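MRNA interferase toxin RelE (Escherichia coli, PDB 4FXI) cleaves mRNA in the ribosomal A site between the second and third codon positions, halting translation during amino acid starvation as the toxin of the RelBE system. Local coordinates at residues K52-L55 / Y60-V63; K13-L18 / E24-K29. The protein carries 1 engineered substitution. All blocks are in the same frame, centred on the assembly; numbering follows the deposited sequence.

Overall arrangement
Contact 1 (52-55 with 60-63) is a beta hairpin at one side of the sheet, partly buried, its centre about 6 Å from that of the chain; contact 2 (13-18 with 24-29) pairs two helices that follow each other, about 10 Å out yet mostly buried. Backbone hydrogen bonds and a sulfate held by cationic side chains mark the first, apolar carbon contacts the second. They meet along the sheet face bearing Ile53 and Leu62: Tyr60 CE2 lies 3.5 Å from Leu18 CD1, and Leu55 CG 3.7 Å from Leu26 CD2. The other face of the hairpin carries Lys52, Lys54 and Arg61, three of the residues inferred to act in catalysis.

Contact 1 (K52-L55 / Y60-V63); sequences KIKL and YRLV. With SO4 (sulfate ion), chain D.
Arg61 and Lys54 lie side by side on one face of an antiparallel hairpin and converge on a sulfate ion, most likely picked up from the crystallisation solution. Between the strands, Ile53 and Leu62 form a hydrogen-bonded pair: Ile53 N donates to Leu62 O (2.7 Å), and Leu62 N returns the bond to Ile53 O (3.1 Å). On the opposite face, Ile53 CD1 packs against Leu62 CD2 at 3.9 Å.

Followed outward, the Arg61 side chain starts with CB beside Ile53 O. A turn about the CB-CG bond (chi2 -69°) folds it back over strand 52-54, with CG loosely near sulfate O4 and CD passing between that oxygen and Ile53 O. NE then donates to O4 at 2.7 Å, with an N-H...O angle of 164°. Lys54 CG sits 3.5 Å above the guanidinium plane, over its centre, so that CZ lies beneath it. At the tip the two nitrogens diverge: NH2 reaches sulfate O3 (3.1 Å), whereas NH1 turns back to its neighbour's carbonyl, Tyr60 O (2.8 Å), approaching from above the carbonyl plane. These three bonds fix the rotation of the group. Lys54 NZ adds a bond to sulfate O1 at 3.0 Å.

Lys52, Lys54 and Arg61 are inferred to be the proton acceptor and two transition-state stabilisers, so the sulfate may mark where an RNA phosphate would bind. Tyr87 of helix 85-94 also bonds the sulfate, and Arg61 packs on that helix. Beneath the hairpin, Ile53 and Leu55 rest on helix 20-35, while strand 72-78 continues the sheet beyond strand 60-67.

Contact 2 (K13-L18 / E24-K29); sequences KEWRKL and EQLKKK
Trp15 and Leu26 stand with their CA atoms 9.5 Å apart, and Leu18 and Glu24 are 9.4 Å apart at theirs, a spacing that leaves side chains to bridge the two helical segments. The buried surface between them is modest, 157 Å² summed over both sides. In 13-18 the helix runs through Lys17, whose N bonds to Lys13 O; Leu18 is the first residue to leave helical torsions. Segment 24-29 is helical throughout, with Lys28 N bonded to Glu24 O.

The indole of Trp15 spans much of the gap. Its CG is anti to the backbone N (chi1 -176°), and this extends the six-membered ring toward the second helix. There CZ3 meets Leu26 CB at 3.8 Å, the two side chains running antiparallel alongside each other. The ring rim continues onto the next residue: CH2 lies 3.8 Å from Lys27 N, which sits at the ring edge near its plane, and CZ2 is 4.0 Å from Lys27 CB. The Lys27 chain lies roughly perpendicular to the indole and then runs away, extended.

Both segments belong to the helical pair 9-17 and 20-35, which in this RelE-family fold packs on the sheet; Trp15 touches Leu62 of strand 60-67, and its ring meets that of Phe7, their planes at about 55°. Leu18, just past the end of the first helix, supplies a second apolar bridge. Its CD2 reaches Leu26 CD1 at 3.7 Å, with the two side chains again nearly perpendicular. Leu26 also packs against Ile53 of the hairpin. On the first helix, Glu14 OE2 forms a salt bridge with Arg93 NH2 of helix 85-94, and Glu14 OE1 accepts a hydrogen bond from Val78 N.

Contact 1 (K52-L55 / Y60-V63)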
# COMPACT_ATOMS: atom_id res chain seq x y z
N LYS A 52 1.67 -3.22 -4.85
CA LYS A 52 1.01 -3.79 -3.69
C LYS A 52 2.03 -4.37 -2.73
O LYS A 52 3.16 -4.69 -3.11
CB LYS A 52 0.04 -4.90 -4.13
CG LYS A 52 0.72 -6.10 -4.74
CD LYS A 52 -0.25 -7.27 -4.92
CE LYS A 52 0.37 -8.35 -5.80
NZ LYS A 52 1.68 -8.83 -5.26
N ILE A 53 1.63 -4.46 -1.46
CA ILE A 53 2.32 -5.29 -0.50
C ILE A 53 1.35 -6.40 -0.12
O ILE A 53 0.19 -6.12 0.22
CB ILE A 53 2.68 -4.53 0.79
CG1 ILE A 53 3.48 -3.28 0.44
CG2 ILE A 53 3.47 -5.45 1.71
CD1 ILE A 53 3.97 -2.49 1.67
N LYS A 54 1.82 -7.64 -0.22
CA LYS A 54 0.97 -8.80 0.02
C LYS A 54 1.41 -9.56 1.26
O LYS A 54 2.60 -9.62 1.58
CB LYS A 54 1.02 -9.74 -1.20
CG LYS A 54 0.19 -11.01 -1.05
CD LYS A 54 0.39 -11.99 -2.21
CE LYS A 54 -0.25 -11.47 -3.50
NZ LYS A 54 -0.34 -12.54 -4.55
N LEU A 55 0.45 -10.12 1.99
CA LEU A 55 0.73 -11.07 3.06
C LEU A 55 0.25 -12.46 2.63
O LEU A 55 -0.78 -12.59 1.96
CB LEU A 55 0.04 -10.64 4.35
CG LEU A 55 0.44 -9.28 4.92
CD1 LEU A 55 -0.26 -9.04 6.25
CD2 LEU A 55 1.94 -9.21 5.09
N TYR A 60 -4.72 -9.41 4.06
CA TYR A 60 -4.67 -7.96 3.96
C TYR A 60 -3.64 -7.52 2.93
O TYR A 60 -2.68 -8.24 2.65
CB TYR A 60 -4.36 -7.36 5.32
CG TYR A 60 -5.60 -7.18 6.17
CD1 TYR A 60 -6.11 -8.24 6.92
CD2 TYR A 60 -6.27 -5.97 6.20
CE1 TYR A 60 -7.24 -8.09 7.68
CE2 TYR A 60 -7.41 -5.81 6.97
CZ TYR A 60 -7.89 -6.87 7.71
OH TYR A 60 -9.02 -6.71 8.47
N ARG A 61 -3.86 -6.34 2.35
CA ARG A 61 -2.99 -5.80 1.31
C ARG A 61 -2.79 -4.32 1.53
O ARG A 61 -3.67 -3.63 2.04
CB ARG A 61 -3.65 -5.99 -0.06
CG ARG A 61 -3.99 -7.42 -0.42
CD ARG A 61 -2.74 -8.24 -0.65
NE ARG A 61 -3.07 -9.60 -1.07
CZ ARG A 61 -3.19 -10.63 -0.24
NH1 ARG A 61 -2.99 -10.47 1.06
NH2 ARG A 61 -3.49 -11.83 -0.72
N LEU A 62 -1.63 -3.82 1.12
CA LEU A 62 -1.41 -2.38 1.11
C LEU A 62 -1.12 -1.97 -0.33
O LEU A 62 -0.31 -2.60 -1.01
CB LEU A 62 -0.26 -1.98 2.07
CG LEU A 62 0.03 -0.48 2.20
CD1 LEU A 62 0.50 -0.13 3.61
CD2 LEU A 62 1.06 0.03 1.17
N VAL A 63 -1.78 -0.92 -0.79
CA VAL A 63 -1.52 -0.40 -2.12
C VAL A 63 -0.88 0.98 -2.02
O VAL A 63 -1.34 1.84 -1.29
CB VAL A 63 -2.81 -0.32 -2.96
CG1 VAL A 63 -2.51 0.24 -4.34
CG2 VAL A 63 -3.46 -1.70 -3.07
S SO4 D . -3.97 -10.69 -4.54
O1 SO4 D . -2.83 -11.13 -5.33
O2 SO4 D . -5.04 -10.25 -5.43
O3 SO4 D . -4.44 -11.78 -3.69
O4 SO4 D . -3.56 -9.57 -3.69

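Contact 2 (K13-L18 / E24-K29)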
# COMPACT_ATOMS: atom_id res chain seq x y z
N LYS A 13 -6.34 5.97 8.40
CA LYS A 13 -7.35 5.46 9.31
C LYS A 13 -7.44 3.94 9.25
O LYS A 13 -7.52 3.27 10.27
CB LYS A 13 -8.71 6.11 9.03
CG LYS A 13 -8.75 7.59 9.33
CD LYS A 13 -10.05 8.22 8.85
CE LYS A 13 -10.04 9.73 9.04
NZ LYS A 13 -11.18 10.38 8.33
N GLU A 14 -7.44 3.40 8.03
CA GLU A 14 -7.40 1.95 7.83
C GLU A 14 -6.20 1.33 8.55
O GLU A 14 -6.32 0.31 9.23
CB GLU A 14 -7.34 1.62 6.33
CG GLU A 14 -8.66 1.91 5.61
CD GLU A 14 -8.53 1.88 4.10
OE1 GLU A 14 -7.44 2.21 3.58
OE2 GLU A 14 -9.52 1.52 3.43
N TRP A 15 -5.05 1.97 8.40
CA TRP A 15 -3.82 1.53 9.04
C TRP A 15 -3.97 1.41 10.56
O TRP A 15 -3.57 0.41 11.16
CB TRP A 15 -2.69 2.49 8.71
CG TRP A 15 -1.34 2.10 9.24
CD1 TRP A 15 -0.70 2.63 10.32
CD2 TRP A 15 -0.45 1.12 8.69
NE1 TRP A 15 0.53 2.04 10.48
CE2 TRP A 15 0.70 1.10 9.49
CE3 TRP A 15 -0.53 0.24 7.60
CZ2 TRP A 15 1.77 0.25 9.24
CZ3 TRP A 15 0.53 -0.60 7.34
CH2 TRP A 15 1.67 -0.59 8.16
N ARG A 16 -4.55 2.43 11.19
CA ARG A 16 -4.66 2.41 12.65
C ARG A 16 -5.74 1.45 13.15
O ARG A 16 -5.68 0.96 14.28
CB ARG A 16 -4.86 3.83 13.20
CG ARG A 16 -3.99 4.89 12.52
CD ARG A 16 -2.82 5.41 13.38
NE ARG A 16 -1.78 4.42 13.59
CZ ARG A 16 -0.47 4.63 13.42
NH1 ARG A 16 -0.01 5.81 13.05
NH2 ARG A 16 0.38 3.64 13.65
N LYS A 17 -6.73 1.15 12.31
CA LYS A 17 -7.78 0.19 12.68
C LYS A 17 -7.33 -1.26 12.55
O LYS A 17 -7.90 -2.16 13.16
CB LYS A 17 -9.05 0.41 11.84
CG LYS A 17 -9.88 1.61 12.28
CD LYS A 17 -11.31 1.49 11.77
CE LYS A 17 -12.18 2.62 12.31
NZ LYS A 17 -13.62 2.43 11.97
N LEU A 18 -6.29 -1.48 11.76
CA LEU A 18 -5.71 -2.80 11.56
C LEU A 18 -5.42 -3.53 12.88
O LEU A 18 -5.09 -2.90 13.88
CB LEU A 18 -4.41 -2.64 10.78
CG LEU A 18 -4.08 -3.41 9.51
CD1 LEU A 18 -5.26 -3.52 8.56
CD2 LEU A 18 -2.90 -2.73 8.83
N GLU A 24 1.94 -5.03 12.06
CA GLU A 24 3.38 -5.21 12.23
C GLU A 24 3.99 -5.94 11.03
O GLU A 24 5.14 -5.68 10.65
CB GLU A 24 3.71 -5.96 13.52
CG GLU A 24 3.44 -5.16 14.81
CD GLU A 24 4.19 -3.84 14.86
OE1 GLU A 24 3.56 -2.81 15.20
OE2 GLU A 24 5.41 -3.81 14.57
N GLN A 25 3.23 -6.88 10.47
CA GLN A 25 3.68 -7.63 9.30
C GLN A 25 3.82 -6.71 8.10
O GLN A 25 4.83 -6.74 7.39
CB GLN A 25 2.67 -8.73 8.95
CG GLN A 25 2.63 -9.88 9.93
CD GLN A 25 1.66 -10.96 9.50
OE1 GLN A 25 1.96 -11.77 8.62
NE2 GLN A 25 0.48 -10.97 10.11
N LEU A 26 2.80 -5.89 7.88
CA LEU A 26 2.81 -4.91 6.79
C LEU A 26 3.85 -3.83 7.05
O LEU A 26 4.46 -3.31 6.12
CB LEU A 26 1.44 -4.27 6.63
CG LEU A 26 0.31 -5.14 6.09
CD1 LEU A 26 -0.99 -4.35 6.12
CD2 LEU A 26 0.62 -5.59 4.67
N LYS A 27 4.05 -3.49 8.32
CA LYS A 27 4.98 -2.42 8.63
C LYS A 27 6.41 -2.78 8.25
O LYS A 27 7.12 -1.96 7.65
CB LYS A 27 4.90 -2.03 10.11
CG LYS A 27 5.96 -1.04 10.55
CD LYS A 27 5.78 -0.66 12.03
CE LYS A 27 6.99 0.06 12.56
NZ LYS A 27 6.75 0.65 13.92
N LYS A 28 6.82 -4.01 8.56
CA LYS A 28 8.16 -4.48 8.20
C LYS A 28 8.40 -4.37 6.70
O LYS A 28 9.47 -3.94 6.26
CB LYS A 28 8.35 -5.92 8.65
CG LYS A 28 9.68 -6.52 8.24
CD LYS A 28 9.90 -7.88 8.88
CE LYS A 28 10.85 -8.74 8.05
NZ LYS A 28 12.13 -8.05 7.77
N LYS A 29 7.39 -4.77 5.93
CA LYS A 29 7.46 -4.73 4.47
C LYS A 29 7.42 -3.31 3.91
O LYS A 29 8.15 -2.97 2.97
CB LYS A 29 6.35 -5.59 3.87
CG LYS A 29 6.50 -7.09 4.17
CD LYS A 29 5.34 -7.89 3.56
CE LYS A 29 5.57 -9.39 3.66
NZ LYS A 29 6.77 -9.81 2.87